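Local coordinates for putative signal recognition particle protein (Chaetomium thermophilum, PDB 5CK4) that binds GDP and GTP as the Arf-like GTPase subunit, SR beta, of the signal recognition particle receptor, associated with secretory membranes, at residues Pro213-Asp222 / Glu290-Asp301; Leu193-His201 / Phe281-Val291. All coordinates share one frame; numbering follows the deposited sequence. Where two conformers were deposited one is given.

Contact 1: Pro213-Asp222 / Glu290-Asp301; sequences PVLIAANKQD and EVEVMGGNVIGD. With GDP (guanosine-5'-diphosphate), chain C.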
loop_
_atom_site.group_PDB
_atom_site.type_symbol
_atom_site.label_atom_id
_atom_site.label_comp_id
_atom_site.label_asym_id
_atom_site.label_seq_id
_atom_site.Cartn_x
_atom_site.Cartn_y
_atom_site.Cartn_z
ATOM N N PRO A 213 0.143 8.175 4.145
ATOM C CA PRO A 213 -1.128 7.449 3.989
ATOM C C PRO A 213 -1.019 6.211 3.096
ATOM O O PRO A 213 -0.096 6.117 2.294
ATOM C CB PRO A 213 -2.040 8.479 3.325
ATOM C CG PRO A 213 -1.111 9.471 2.682
ATOM C CD PRO A 213 0.082 9.535 3.589
ATOM N N VAL A 214 -1.965 5.283 3.226
ATOM C CA VAL A 214 -1.903 4.027 2.485
ATOM C C VAL A 214 -3.235 3.807 1.784
ATOM O O VAL A 214 -4.286 3.740 2.433
ATOM C CB VAL A 214 -1.622 2.816 3.414
ATOM C CG1 VAL A 214 -1.630 1.507 2.626
ATOM C CG2 VAL A 214 -0.280 2.977 4.109
ATOM N N LEU A 215 -3.184 3.713 0.462
ATOM C CA LEU A 215 -4.367 3.410 -0.319
ATOM C C LEU A 215 -4.326 1.927 -0.618
ATOM O O LEU A 215 -3.384 1.450 -1.256
ATOM C CB LEU A 215 -4.361 4.202 -1.635
ATOM C CG LEU A 215 -5.522 3.889 -2.579
ATOM C CD1 LEU A 215 -6.859 4.277 -1.949
ATOM C CD2 LEU A 215 -5.329 4.622 -3.904
ATOM N N ILE A 216 -5.326 1.192 -0.151
ATOM C CA ILE A 216 -5.443 -0.203 -0.549
ATOM C C ILE A 216 -6.291 -0.255 -1.818
ATOM O O ILE A 216 -7.506 -0.061 -1.787
ATOM C CB ILE A 216 -6.026 -1.082 0.567
ATOM C CG1 ILE A 216 -5.100 -1.038 1.785
ATOM C CG2 ILE A 216 -6.184 -2.531 0.058
ATOM C CD1 ILE A 216 -5.678 -1.631 3.047
ATOM N N ALA A 217 -5.618 -0.478 -2.939
ATOM C CA ALA A 217 -6.255 -0.413 -4.247
ATOM C C ALA A 217 -6.727 -1.805 -4.672
ATOM O O ALA A 217 -5.918 -2.687 -5.007
ATOM C CB ALA A 217 -5.286 0.187 -5.264
ATOM N N ALA A 218 -8.042 -2.009 -4.612
ATOM C CA ALA A 218 -8.623 -3.303 -4.942
ATOM C C ALA A 218 -8.867 -3.375 -6.446
ATOM O O ALA A 218 -9.939 -2.981 -6.923
ATOM C CB ALA A 218 -9.929 -3.523 -4.144
ATOM N N ASN A 219 -7.856 -3.868 -7.168
ATOM C CA ASN A 219 -7.784 -3.861 -8.627
ATOM C C ASN A 219 -8.626 -4.958 -9.296
ATOM O O ASN A 219 -9.070 -5.900 -8.638
ATOM C CB ASN A 219 -6.317 -4.016 -9.075
ATOM C CG ASN A 219 -6.100 -3.648 -10.536
ATOM O OD1 ASN A 219 -6.836 -2.835 -11.093
ATOM N ND2 ASN A 219 -5.087 -4.248 -11.163
ATOM N N LYS A 220 -8.793 -4.828 -10.618
ATOM C CA LYS A 220 -9.501 -5.792 -11.476
ATOM C C LYS A 220 -11.014 -5.813 -11.229
ATOM O O LYS A 220 -11.650 -6.854 -11.371
ATOM C CB LYS A 220 -8.890 -7.223 -11.407
ATOM C CG LYS A 220 -7.332 -7.246 -11.462
ATOM C CD LYS A 220 -6.756 -8.588 -11.871
ATOM C CE LYS A 220 -5.223 -8.574 -11.771
ATOM N NZ LYS A 220 -4.604 -9.903 -12.161
ATOM N N GLN A 221 -11.594 -4.664 -10.879
ATOM C CA GLN A 221 -13.047 -4.581 -10.693
ATOM C C GLN A 221 -13.850 -4.746 -11.999
ATOM O O GLN A 221 -15.077 -4.827 -11.971
ATOM C CB GLN A 221 -13.452 -3.283 -9.986
ATOM C CG GLN A 221 -12.960 -3.176 -8.552
ATOM C CD GLN A 221 -13.656 -4.141 -7.616
ATOM O OE1 GLN A 221 -14.832 -4.445 -7.782
ATOM N NE2 GLN A 221 -12.928 -4.617 -6.607
ATOM N N ASP A 222 -13.153 -4.828 -13.127
ATOM C CA ASP A 222 -13.800 -5.132 -14.402
ATOM C C ASP A 222 -14.274 -6.588 -14.424
ATOM O O ASP A 222 -15.217 -6.926 -15.123
ATOM C CB ASP A 222 -12.840 -4.875 -15.562
ATOM C CG ASP A 222 -11.522 -5.634 -15.412
ATOM O OD1 ASP A 222 -10.847 -5.454 -14.375
ATOM O OD2 ASP A 222 -11.163 -6.398 -16.336
ATOM N N GLU A 290 -3.590 7.180 7.811
ATOM C CA GLU A 290 -4.850 7.064 7.091
ATOM C C GLU A 290 -4.778 5.876 6.138
ATOM O O GLU A 290 -3.889 5.812 5.303
ATOM C CB GLU A 290 -5.160 8.353 6.336
ATOM C CG GLU A 290 -6.557 8.381 5.749
ATOM C CD GLU A 290 -6.839 9.664 4.989
ATOM O OE1 GLU A 290 -5.947 10.538 4.938
ATOM O OE2 GLU A 290 -7.957 9.793 4.452
ATOM N N VAL A 291 -5.717 4.935 6.272
ATOM C CA VAL A 291 -5.706 3.720 5.463
ATOM C C VAL A 291 -7.091 3.555 4.864
ATOM O O VAL A 291 -8.073 3.500 5.609
ATOM C CB VAL A 291 -5.318 2.461 6.289
ATOM C CG1 VAL A 291 -5.255 1.234 5.381
ATOM C CG2 VAL A 291 -3.959 2.663 6.969
ATOM N N GLU A 292 -7.187 3.537 3.530
ATOM C CA GLU A 292 -8.506 3.454 2.870
ATOM C C GLU A 292 -8.518 2.390 1.766
ATOM O O GLU A 292 -7.546 2.233 1.026
ATOM C CB GLU A 292 -8.918 4.823 2.287
ATOM C CG GLU A 292 -10.341 4.860 1.701
ATOM C CD GLU A 292 -10.816 6.259 1.321
ATOM O OE1 GLU A 292 -10.323 7.253 1.909
ATOM O OE2 GLU A 292 -11.688 6.365 0.426
ATOM N N VAL A 293 -9.629 1.674 1.643
ATOM C CA VAL A 293 -9.757 0.649 0.614
ATOM C C VAL A 293 -10.602 1.238 -0.512
ATOM O O VAL A 293 -11.660 1.828 -0.263
ATOM C CB VAL A 293 -10.415 -0.619 1.176
ATOM C CG1 VAL A 293 -10.590 -1.684 0.087
ATOM C CG2 VAL A 293 -9.596 -1.163 2.340
ATOM N N MET A 294 -10.140 1.108 -1.748
ATOM C CA MET A 294 -10.861 1.722 -2.876
ATOM C C MET A 294 -10.785 0.798 -4.079
ATOM O O MET A 294 -9.705 0.318 -4.423
ATOM C CB MET A 294 -10.262 3.089 -3.220
ATOM C CG MET A 294 -10.990 3.835 -4.366
ATOM S SD MET A 294 -10.362 5.508 -4.609
ATOM C CE MET A 294 -10.382 6.120 -2.919
ATOM N N GLY A 295 -11.924 0.529 -4.707
ATOM C CA GLY A 295 -11.924 -0.302 -5.899
ATOM C C GLY A 295 -11.513 0.440 -7.151
ATOM O O GLY A 295 -11.634 1.667 -7.249
ATOM N N GLY A 296 -11.011 -0.310 -8.124
ATOM C CA GLY A 296 -10.694 0.252 -9.425
ATOM C C GLY A 296 -10.250 -0.823 -10.394
ATOM O O GLY A 296 -10.283 -2.012 -10.066
ATOM N N ASN A 297 -9.845 -0.407 -11.590
ATOM C CA ASN A 297 -9.336 -1.330 -12.595
ATOM C C ASN A 297 -8.428 -0.607 -13.587
ATOM O O ASN A 297 -8.625 0.572 -13.878
ATOM C CB ASN A 297 -10.497 -2.040 -13.309
ATOM C CG ASN A 297 -11.407 -1.075 -14.050
ATOM O OD1 ASN A 297 -12.161 -0.329 -13.433
ATOM N ND2 ASN A 297 -11.336 -1.082 -15.375
ATOM N N VAL A 298 -7.422 -1.316 -14.089
ATOM C CA VAL A 298 -6.454 -0.760 -15.022
ATOM C C VAL A 298 -6.881 -1.012 -16.469
ATOM O O VAL A 298 -6.618 -0.194 -17.352
ATOM C CB VAL A 298 -5.045 -1.355 -14.772
ATOM C CG1 VAL A 298 -4.045 -0.845 -15.786
ATOM C CG2 VAL A 298 -4.579 -1.033 -13.366
ATOM N N ILE A 299 -7.546 -2.141 -16.707
ATOM C CA ILE A 299 -8.038 -2.468 -18.040
ATOM C C ILE A 299 -9.487 -2.918 -17.938
ATOM O O ILE A 299 -9.974 -3.157 -16.841
ATOM C CB ILE A 299 -7.193 -3.571 -18.720
ATOM C CG1 ILE A 299 -7.413 -4.915 -18.036
ATOM C CG2 ILE A 299 -5.715 -3.212 -18.700
ATOM C CD1 ILE A 299 -6.646 -6.053 -18.680
ATOM N N GLY A 300 -10.184 -3.001 -19.073
ATOM C CA GLY A 300 -11.574 -3.437 -19.068
ATOM C C GLY A 300 -12.563 -2.351 -18.681
ATOM O O GLY A 300 -12.175 -1.233 -18.360
ATOM N N ASP A 301 -13.851 -2.679 -18.722
ATOM C CA ASP A 301 -14.910 -1.737 -18.348
ATOM C C ASP A 301 -15.108 -1.691 -16.829
ATOM O O ASP A 301 -15.259 -2.728 -16.194
ATOM C CB ASP A 301 -16.227 -2.157 -18.985
ATOM C CG ASP A 301 -16.210 -2.032 -20.485
ATOM O OD1 ASP A 301 -15.542 -1.108 -20.997
ATOM O OD2 ASP A 301 -16.879 -2.859 -21.141
HETATM P PB GDP C . 2.346 -7.330 -11.458
HETATM O O1B GDP C . 3.343 -6.333 -11.973
HETATM O O2B GDP C . 1.788 -6.848 -10.127
HETATM O O3B GDP C . 2.938 -8.702 -11.232
HETATM O O3A GDP C . 1.088 -7.483 -12.442
HETATM P PA GDP C . 1.044 -7.232 -14.037
HETATM O O1A GDP C . 1.110 -5.770 -14.347
HETATM O O2A GDP C . 2.079 -8.043 -14.775
HETATM O "O5'" GDP C . -0.437 -7.783 -14.251
HETATM C "C5'" GDP C . -0.725 -9.152 -14.014
HETATM C "C4'" GDP C . -1.840 -9.557 -14.964
HETATM O "O4'" GDP C . -3.060 -8.935 -14.554
HETATM C "C3'" GDP C . -1.576 -9.096 -16.391
HETATM O "O3'" GDP C . -2.105 -10.099 -17.259
HETATM C "C2'" GDP C . -2.421 -7.844 -16.537
HETATM O "O2'" GDP C . -2.864 -7.622 -17.873
HETATM C "C1'" GDP C . -3.596 -8.178 -15.646
HETATM N N9 GDP C . -4.281 -6.973 -15.134
HETATM C C8 GDP C . -3.723 -5.879 -14.574
HETATM N N7 GDP C . -4.690 -4.994 -14.202
HETATM C C5 GDP C . -5.874 -5.547 -14.508
HETATM C C6 GDP C . -7.285 -5.151 -14.398
HETATM O O6 GDP C . -7.585 -4.052 -13.877
HETATM N N1 GDP C . -8.212 -6.025 -14.833
HETATM C C2 GDP C . -7.896 -7.214 -15.391
HETATM N N2 GDP C . -8.885 -8.035 -15.821
HETATM N N3 GDP C . -6.618 -7.638 -15.532
HETATM C C4 GDP C . -5.595 -6.849 -15.120
#
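Strands 214-219 and 291-295 run parallel, their axes 4.7 Å apart at an angle of 23°, joined by a ladder of backbone bonds from Val214 N to Glu290 O through Gly296 N to Ala218 O. Beta-branched Val and Ile suit the extended chain: on one face Ile216 CD1 packs 3.7 Å from Val291 CG1 and reaches Val293 CG2 as well. On the other, Leu215 CD1 lies 3.8 Å from Met294 CB. Past the strands, Gln221 N bonds Gly296 O, and Gln221 CG rides over Gly295, where a side chain would be tight. Asp222 has CG between its backbone N and carbonyl carbon (chi1 55°), which presents both carboxylate oxygens to guanine: OD1 takes GDP N1 at 2.7 Å, nearly straight at 173°, and OD2 takes GDP N2 at 2.9 Å. The extended Lys220 chain lies along the base, its NZ 3.0 Å from GDP O4' and also held by Asp170 and Gly29. Val298 N gives GDP O6 a 2.7 Å bond, while Asn219 ND2 ties to Ala30 O of the P-loop. This pairing of an NKxD motif with the loop following the last strand is the guanine-specificity site of Ras-like GTPases.

Contact 2: Leu193-His201 / Phe281-Val291; sequences LLSLQKRFH and FEEMMEFDMEV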
loop_
_atom_site.group_PDB
_atom_site.type_symbol
_atom_site.label_atom_id
_atom_site.label_comp_id
_atom_site.label_asym_id
_atom_site.label_seq_id
_atom_site.Cartn_x
_atom_site.Cartn_y
_atom_site.Cartn_z
ATOM N N LEU A 193 1.760 -2.246 7.045
ATOM C CA LEU A 193 1.169 -1.409 8.085
ATOM C C LEU A 193 1.947 -1.450 9.412
ATOM O O LEU A 193 2.095 -0.421 10.082
ATOM C CB LEU A 193 -0.303 -1.796 8.290
ATOM C CG LEU A 193 -1.183 -1.627 7.045
ATOM C CD1 LEU A 193 -2.640 -1.954 7.361
ATOM C CD2 LEU A 193 -1.075 -0.199 6.519
ATOM N N LEU A 194 2.423 -2.628 9.815
ATOM C CA LEU A 194 3.180 -2.719 11.074
ATOM C C LEU A 194 4.487 -1.936 10.965
ATOM O O LEU A 194 4.940 -1.325 11.926
ATOM C CB LEU A 194 3.479 -4.176 11.446
ATOM C CG LEU A 194 4.103 -4.363 12.836
ATOM C CD1 LEU A 194 3.123 -3.883 13.937
ATOM C CD2 LEU A 194 4.532 -5.812 13.080
ATOM N N SER A 195 5.082 -1.944 9.779
ATOM C CA SER A 195 6.317 -1.184 9.561
ATOM C C SER A 195 6.057 0.318 9.742
ATOM O O SER A 195 6.826 1.010 10.397
ATOM C CB SER A 195 6.898 -1.470 8.176
ATOM O OG SER A 195 7.381 -2.803 8.109
ATOM N N LEU A 196 4.960 0.811 9.172
ATOM C CA LEU A 196 4.628 2.232 9.288
ATOM C C LEU A 196 4.259 2.571 10.727
ATOM O O LEU A 196 4.500 3.682 11.200
ATOM C CB LEU A 196 3.462 2.581 8.358
ATOM C CG LEU A 196 3.853 2.583 6.879
ATOM C CD1 LEU A 196 2.628 2.702 5.981
ATOM C CD2 LEU A 196 4.872 3.699 6.580
ATOM N N GLN A 197 3.674 1.600 11.413
ATOM C CA GLN A 197 3.317 1.777 12.818
ATOM C C GLN A 197 4.573 1.895 13.681
ATOM O O GLN A 197 4.630 2.727 14.592
ATOM C CB GLN A 197 2.443 0.624 13.310
ATOM C CG GLN A 197 2.043 0.719 14.790
ATOM C CD GLN A 197 1.083 -0.392 15.194
ATOM O OE1 GLN A 197 0.145 -0.707 14.465
ATOM N NE2 GLN A 197 1.335 -1.013 16.344
ATOM N N LYS A 198 5.576 1.064 13.400
ATOM C CA LYS A 198 6.827 1.113 14.162
ATOM C C LYS A 198 7.554 2.419 13.884
ATOM O O LYS A 198 8.192 2.997 14.775
ATOM C CB LYS A 198 7.740 -0.054 13.800
ATOM C CG LYS A 198 7.255 -1.403 14.281
ATOM C CD LYS A 198 8.196 -2.499 13.808
ATOM C CE LYS A 198 7.781 -3.832 14.371
ATOM N NZ LYS A 198 8.850 -4.855 14.232
ATOM N N ARG A 199 7.456 2.878 12.639
ATOM C CA ARG A 199 8.014 4.173 12.253
ATOM C C ARG A 199 7.415 5.304 13.097
ATOM O O ARG A 199 8.141 6.152 13.606
ATOM C CB ARG A 199 7.766 4.434 10.769
ATOM C CG ARG A 199 8.233 5.795 10.278
ATOM C CD ARG A 199 7.907 5.975 8.796
ATOM N NE ARG A 199 8.237 7.312 8.307
ATOM C CZ ARG A 199 7.336 8.267 8.114
ATOM N NH1 ARG A 199 6.056 8.024 8.366
ATOM N NH2 ARG A 199 7.700 9.451 7.657
ATOM N N PHE A 200 6.089 5.311 13.238
ATOM C CA PHE A 200 5.404 6.329 14.039
ATOM C C PHE A 200 5.909 6.314 15.476
ATOM O O PHE A 200 6.038 7.352 16.121
ATOM C CB PHE A 200 3.890 6.107 14.020
ATOM C CG PHE A 200 3.132 6.990 14.980
ATOM C CD1 PHE A 200 2.750 8.274 14.609
ATOM C CD2 PHE A 200 2.794 6.536 16.248
ATOM C CE1 PHE A 200 2.046 9.090 15.491
ATOM C CE2 PHE A 200 2.095 7.346 17.130
ATOM C CZ PHE A 200 1.718 8.624 16.746
ATOM N N HIS A 201 6.196 5.119 15.971
ATOM C CA HIS A 201 6.594 4.952 17.360
ATOM C C HIS A 201 8.071 5.212 17.651
ATOM O O HIS A 201 8.472 5.311 18.807
ATOM C CB HIS A 201 6.190 3.565 17.839
ATOM C CG HIS A 201 4.745 3.468 18.205
ATOM N ND1 HIS A 201 3.904 2.515 17.677
ATOM C CD2 HIS A 201 3.987 4.223 19.035
ATOM C CE1 HIS A 201 2.691 2.679 18.173
ATOM N NE2 HIS A 201 2.718 3.702 19.009
ATOM N N PHE A 281 -9.439 -0.659 9.895
ATOM C CA PHE A 281 -8.399 0.204 9.327
ATOM C C PHE A 281 -8.416 1.596 9.963
ATOM O O PHE A 281 -7.373 2.257 10.108
ATOM C CB PHE A 281 -8.544 0.299 7.806
ATOM C CG PHE A 281 -8.101 -0.941 7.090
ATOM C CD1 PHE A 281 -6.783 -1.383 7.187
ATOM C CD2 PHE A 281 -8.993 -1.677 6.327
ATOM C CE1 PHE A 281 -6.373 -2.534 6.524
ATOM C CE2 PHE A 281 -8.587 -2.822 5.655
ATOM C CZ PHE A 281 -7.280 -3.261 5.764
ATOM N N GLU A 282 -9.603 2.026 10.370
ATOM C CA GLU A 282 -9.745 3.334 10.991
ATOM C C GLU A 282 -8.943 3.453 12.283
ATOM O O GLU A 282 -8.538 4.553 12.688
ATOM C CB GLU A 282 -11.219 3.654 11.257
ATOM C CG GLU A 282 -12.000 4.036 9.997
ATOM C CD GLU A 282 -12.440 2.832 9.167
ATOM O OE1 GLU A 282 -12.172 1.681 9.566
ATOM O OE2 GLU A 282 -13.072 3.048 8.107
ATOM N N GLU A 283 -8.705 2.332 12.943
ATOM C CA GLU A 283 -8.013 2.400 14.226
ATOM C C GLU A 283 -6.543 2.831 14.047
ATOM O O GLU A 283 -5.889 3.296 14.990
ATOM C CB GLU A 283 -8.150 1.074 14.969
ATOM C CG GLU A 283 -7.048 0.047 14.764
ATOM C CD GLU A 283 -7.320 -1.215 15.589
ATOM O OE1 GLU A 283 -8.488 -1.665 15.586
ATOM O OE2 GLU A 283 -6.393 -1.740 16.252
ATOM N N MET A 284 -6.037 2.722 12.821
ATOM C CA MET A 284 -4.665 3.149 12.530
ATOM C C MET A 284 -4.465 4.659 12.598
ATOM O O MET A 284 -3.319 5.146 12.599
ATOM C CB MET A 284 -4.202 2.613 11.172
ATOM C CG MET A 284 -4.284 1.076 11.045
ATOM S SD MET A 284 -3.334 0.182 12.313
ATOM C CE MET A 284 -1.638 0.629 11.893
ATOM N N MET A 285 -5.563 5.409 12.680
ATOM C CA MET A 285 -5.449 6.855 12.860
ATOM C C MET A 285 -4.871 7.209 14.231
ATOM O O MET A 285 -4.411 8.323 14.452
ATOM C CB MET A 285 -6.792 7.553 12.627
ATOM C CG MET A 285 -7.147 7.662 11.149
ATOM S SD MET A 285 -5.996 8.711 10.221
ATOM C CE MET A 285 -6.115 10.241 11.139
ATOM N N GLU A 286 -4.860 6.248 15.145
ATOM C CA GLU A 286 -4.214 6.456 16.435
ATOM C C GLU A 286 -2.719 6.734 16.215
ATOM O O GLU A 286 -2.065 7.368 17.039
ATOM C CB GLU A 286 -4.421 5.224 17.320
ATOM C CG GLU A 286 -3.827 5.313 18.705
ATOM C CD GLU A 286 -4.634 4.529 19.718
ATOM O OE1 GLU A 286 -5.865 4.422 19.531
ATOM O OE2 GLU A 286 -4.042 4.016 20.692
ATOM N N PHE A 287 -2.192 6.263 15.086
ATOM C CA PHE A 287 -0.801 6.510 14.709
ATOM C C PHE A 287 -0.725 7.447 13.509
ATOM O O PHE A 287 0.228 7.389 12.733
ATOM C CB PHE A 287 -0.111 5.185 14.390
ATOM C CG PHE A 287 -0.504 4.080 15.329
ATOM C CD1 PHE A 287 -0.265 4.201 16.684
ATOM C CD2 PHE A 287 -1.146 2.951 14.864
ATOM C CE1 PHE A 287 -0.644 3.196 17.567
ATOM C CE2 PHE A 287 -1.523 1.936 15.734
ATOM C CZ PHE A 287 -1.274 2.064 17.089
ATOM N N ASP A 288 -1.745 8.292 13.368
ATOM C CA ASP A 288 -1.855 9.229 12.251
ATOM C C ASP A 288 -1.656 8.552 10.895
ATOM O O ASP A 288 -1.116 9.142 9.955
ATOM C CB ASP A 288 -0.893 10.405 12.435
ATOM C CG ASP A 288 -1.229 11.240 13.658
ATOM O OD1 ASP A 288 -2.434 11.389 13.962
ATOM O OD2 ASP A 288 -0.294 11.735 14.318
ATOM N N MET A 289 -2.109 7.307 10.795
ATOM C CA MET A 289 -1.993 6.555 9.548
ATOM C C MET A 289 -3.367 6.431 8.887
ATOM O O MET A 289 -4.217 5.679 9.355
ATOM C CB MET A 289 -1.431 5.147 9.824
ATOM C CG MET A 289 0.064 5.095 10.175
ATOM S SD MET A 289 0.585 3.413 10.620
ATOM C CE MET A 289 -0.186 2.522 9.256
ATOM N N GLU A 290 -3.590 7.180 7.811
ATOM C CA GLU A 290 -4.850 7.064 7.091
ATOM C C GLU A 290 -4.778 5.876 6.138
ATOM O O GLU A 290 -3.889 5.812 5.303
ATOM C CB GLU A 290 -5.160 8.353 6.336
ATOM C CG GLU A 290 -6.557 8.381 5.749
ATOM C CD GLU A 290 -6.839 9.664 4.989
ATOM O OE1 GLU A 290 -5.947 10.538 4.938
ATOM O OE2 GLU A 290 -7.957 9.793 4.452
ATOM N N VAL A 291 -5.717 4.935 6.272
ATOM C CA VAL A 291 -5.706 3.720 5.463
ATOM C C VAL A 291 -7.091 3.555 4.864
ATOM O O VAL A 291 -8.073 3.500 5.609
ATOM C CB VAL A 291 -5.318 2.461 6.289
ATOM C CG1 VAL A 291 -5.255 1.234 5.381
ATOM C CG2 VAL A 291 -3.959 2.663 6.969
#
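The Phe200 ring lies over the backbone of Phe287, with Phe287 CA 3.7 Å from the Phe200 ring centroid, almost on its normal, a CH-pi contact over the face. With CG anti to the backbone N (chi1 172°), Phe200 swings off the helix onto this turn, and its CD1 comes 3.3 Å from Phe287 O. The two rings are oblique, their planes at 56°, and His201 joins them through CE1, 3.4 Å from Phe287 CE1, to complete an aromatic cluster. Replacing Phe200 by an alanine would probably open a gap over the Phe287 backbone and deprive the Phe287 ring of a neighbour that limits its movement. One face of the Phe287 ring receives Gln197 CG, with the Gln197 amide stacked at 30° to the ring; the flat amide suits this place because its polar ends are used beyond the ring, NE2 by Glu268 and OE1 by Gly272 N. Flexible Met289 fills the space nearer the sheet, its SD 3.8 Å from Leu196 CB and its CE 4.0 Å from Leu193 CD2. Leu193 CD1 meets the edge of Phe281, 3.9 Å from CE1. Behind this shell, Met284 O accepts both Phe287 N and Met289 N from opposite faces of its plane, fixing the turn that presents their side chains. Phe281 rests in turn on Leu236 and Leu240 of helix 229-249. The arrangement is side-chain packing of a helix on a 3-10 segment and its following turn, within the alpha/beta fold of a P-loop GTPase and away from the nucleotide site.

Contacts 1 and 2 have centres about 20 Å apart and share Glu290 and Val291, where the turn of contact 2 runs into strand 291-295 of contact 1. Their hydrophobic cores are continuous: Val214 CG2 lies 3.5 Å from Leu196 CD1, Ile216 CD1 is 3.5 Å from Phe281 CZ, and Val293 CG2 is 3.8 Å from Phe281 CE2. The helix and 3-10 segment of contact 2 thus pack on the sheet face carrying Val214, Ile216 and Val293. GDP binds at the C-terminal ends of the paired strands, whereas contact 2 lies by their N-terminal ends. Along the chain the segments alternate, helix 180-201 leading into strand 214-219, and residues 281-290 into strand 291-295.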